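Local coordinates for flagellar basal body protein (Helicobacter pylori, PDB 5NPY) that probably forms part of the flagellar hook, the flexible joint that couples the flagellar motor to the filament, at residues M379-N383 with R393-T397. Numbering follows the deposited sequence.
Sequences MTNSN and RKNQT. With 144 (tris-hydroxymethyl-methyl-ammonium), chain B.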
loop_
_atom_site.group_PDB
_atom_site.type_symbol
_atom_site.label_atom_id
_atom_site.label_comp_id
_atom_site.label_asym_id
_atom_site.label_seq_id
_atom_site.Cartn_x
_atom_site.Cartn_y
_atom_site.Cartn_z
ATOM N N MET A 379 -19.378 6.384 1.463
ATOM C CA MET A 379 -19.664 6.913 0.124
ATOM C C MET A 379 -20.631 8.078 0.188
ATOM O O MET A 379 -21.676 7.996 0.834
ATOM C CB MET A 379 -20.243 5.851 -0.798
ATOM C CG MET A 379 -20.260 6.286 -2.262
ATOM S SD MET A 379 -20.680 4.849 -3.307
ATOM C CE MET A 379 -22.400 5.151 -3.623
ATOM N N THR A 380 -20.302 9.148 -0.521
ATOM C CA THR A 380 -21.045 10.390 -0.394
ATOM C C THR A 380 -21.678 10.848 -1.689
ATOM O O THR A 380 -22.632 11.631 -1.644
ATOM C CB THR A 380 -20.126 11.518 0.120
ATOM O OG1 THR A 380 -19.015 11.671 -0.792
ATOM C CG2 THR A 380 -19.590 11.191 1.512
ATOM N N ASN A 381 -21.162 10.410 -2.826
ATOM C CA ASN A 381 -21.626 10.861 -4.122
ATOM C C ASN A 381 -21.457 9.733 -5.124
ATOM O O ASN A 381 -20.410 9.084 -5.156
ATOM C CB ASN A 381 -20.857 12.092 -4.622
ATOM C CG ASN A 381 -21.556 12.766 -5.769
ATOM O OD1 ASN A 381 -22.605 13.376 -5.589
ATOM N ND2 ASN A 381 -21.005 12.627 -6.963
ATOM N N SER A 382 -22.472 9.517 -5.948
ATOM C CA SER A 382 -22.379 8.482 -6.968
ATOM C C SER A 382 -22.304 9.128 -8.348
ATOM O O SER A 382 -22.820 10.232 -8.566
ATOM C CB SER A 382 -23.566 7.518 -6.876
ATOM O OG SER A 382 -24.720 8.132 -7.397
ATOM N N ASN A 383 -21.620 8.456 -9.269
ATOM C CA ASN A 383 -21.446 8.980 -10.624
ATOM C C ASN A 383 -22.661 8.585 -11.466
ATOM O O ASN A 383 -22.807 7.439 -11.884
ATOM C CB ASN A 383 -20.135 8.490 -11.229
ATOM C CG ASN A 383 -20.099 8.609 -12.765
ATOM O OD1 ASN A 383 -19.963 7.608 -13.478
ATOM N ND2 ASN A 383 -20.247 9.825 -13.270
ATOM N N ARG A 393 -21.027 17.518 -9.320
ATOM C CA ARG A 393 -20.845 16.304 -8.537
ATOM C C ARG A 393 -20.868 15.123 -9.494
ATOM O O ARG A 393 -21.576 14.131 -9.270
ATOM C CB ARG A 393 -21.921 16.190 -7.459
ATOM C CG ARG A 393 -21.980 17.399 -6.494
ATOM C CD ARG A 393 -23.181 17.252 -5.577
ATOM N NE ARG A 393 -23.094 15.997 -4.827
ATOM C CZ ARG A 393 -22.938 15.877 -3.508
ATOM N NH1 ARG A 393 -22.902 16.933 -2.703
ATOM N NH2 ARG A 393 -22.880 14.660 -2.990
ATOM N N LYS A 394 -20.100 15.248 -10.580
ATOM C CA LYS A 394 -19.984 14.157 -11.535
ATOM C C LYS A 394 -19.244 12.957 -10.944
ATOM O O LYS A 394 -19.646 11.798 -11.155
ATOM C CB LYS A 394 -19.267 14.645 -12.795
ATOM C CG LYS A 394 -19.498 13.763 -14.006
ATOM C CD LYS A 394 -18.201 13.267 -14.559
ATOM C CE LYS A 394 -17.263 14.421 -14.876
ATOM N NZ LYS A 394 -15.872 13.929 -14.837
ATOM N N ASN A 395 -18.113 13.199 -10.278
ATOM C CA ASN A 395 -17.263 12.102 -9.827
ATOM C C ASN A 395 -17.830 11.398 -8.601
ATOM O O ASN A 395 -18.327 12.040 -7.665
ATOM C CB ASN A 395 -15.866 12.610 -9.499
ATOM C CG ASN A 395 -15.140 13.034 -10.698
ATOM O OD1 ASN A 395 -15.576 12.737 -11.804
ATOM N ND2 ASN A 395 -14.024 13.752 -10.517
ATOM N N GLN A 396 -17.716 10.069 -8.595
ATOM C CA GLN A 396 -18.018 9.316 -7.388
ATOM C C GLN A 396 -17.004 9.673 -6.315
ATOM O O GLN A 396 -15.808 9.811 -6.592
ATOM C CB GLN A 396 -17.988 7.818 -7.657
ATOM C CG GLN A 396 -17.713 6.991 -6.424
ATOM C CD GLN A 396 -18.262 5.609 -6.549
ATOM O OE1 GLN A 396 -19.359 5.414 -7.088
ATOM N NE2 GLN A 396 -17.508 4.618 -6.055
ATOM N N THR A 397 -17.483 9.860 -5.086
ATOM C CA THR A 397 -16.587 10.238 -4.002
ATOM C C THR A 397 -16.916 9.448 -2.753
ATOM O O THR A 397 -18.073 9.113 -2.487
ATOM C CB THR A 397 -16.619 11.777 -3.645
ATOM O OG1 THR A 397 -17.891 12.146 -3.101
ATOM C CG2 THR A 397 -16.319 12.613 -4.864
HETATM C C1 144 B . -18.503 17.171 -1.669
HETATM N N 144 B . -18.869 15.898 -1.048
HETATM C C2 144 B . -20.176 16.023 -0.402
HETATM O O2 144 B . -20.130 16.652 0.855
HETATM C C3 144 B . -17.875 15.524 -0.047
HETATM O O3 144 B . -17.954 14.146 0.238
HETATM C C4 144 B . -18.963 14.784 -2.005
HETATM O O4 144 B . -18.778 15.048 -3.378
HETATM O O HOH W 1 -23.195 12.140 -10.997
#
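With CG anti to the backbone N (chi1 -165°), the amide of Asn381 reaches residues 393-395, where both its oxygen and its nitrogen find partners. Its OD1 is gripped side-on by Arg393, with NE at 2.8 Å and NH2 at 2.9 Å, both from one face of the amide. The two planes are inclined by 58°, and OD1 lies in that of the guanidinium. Asn381 ND2 donates to the carbonyl oxygens of Arg393 and Asn395, each at 2.8 Å, arriving above either carbonyl plane. Arg393 NH2 also bonds Asn226 O, tying the loop to helix 221-226. Farther out, Asn383 ND2 donates to Lys394 O at 3.0 Å, and a water links Ser382 O with Arg393 O.

Backbone bonds join Thr397 to both Thr380 and Asn381. Thr380 N donates to Thr397 O at 3.0 Å, while Asn381 N adds a weak bond to the same oxygen; Thr397 N returns a bond to Asn381 O. Two residues thus face one, a classic beta bulge at the end of the antiparallel pairing between strands 370-381 and 396-406, just before the chain leaves for the connecting loop.

The two threonine hydroxyls line part of a ligand pocket, which Asn381, Arg393, Asn226, Glu399 and Ile420 complete; Glu399 also hydrogen-bonds the ligand. Thr397 OG1 donates to Thr380 OG1 (2.6 Å), which donates onward to O3 of the bound tris-hydroxymethyl-methyl-ammonium. O4 of the ligand donates a weak bond to Thr397 OG1 and sits above one face of the Arg393 guanidinium, offset toward its rim.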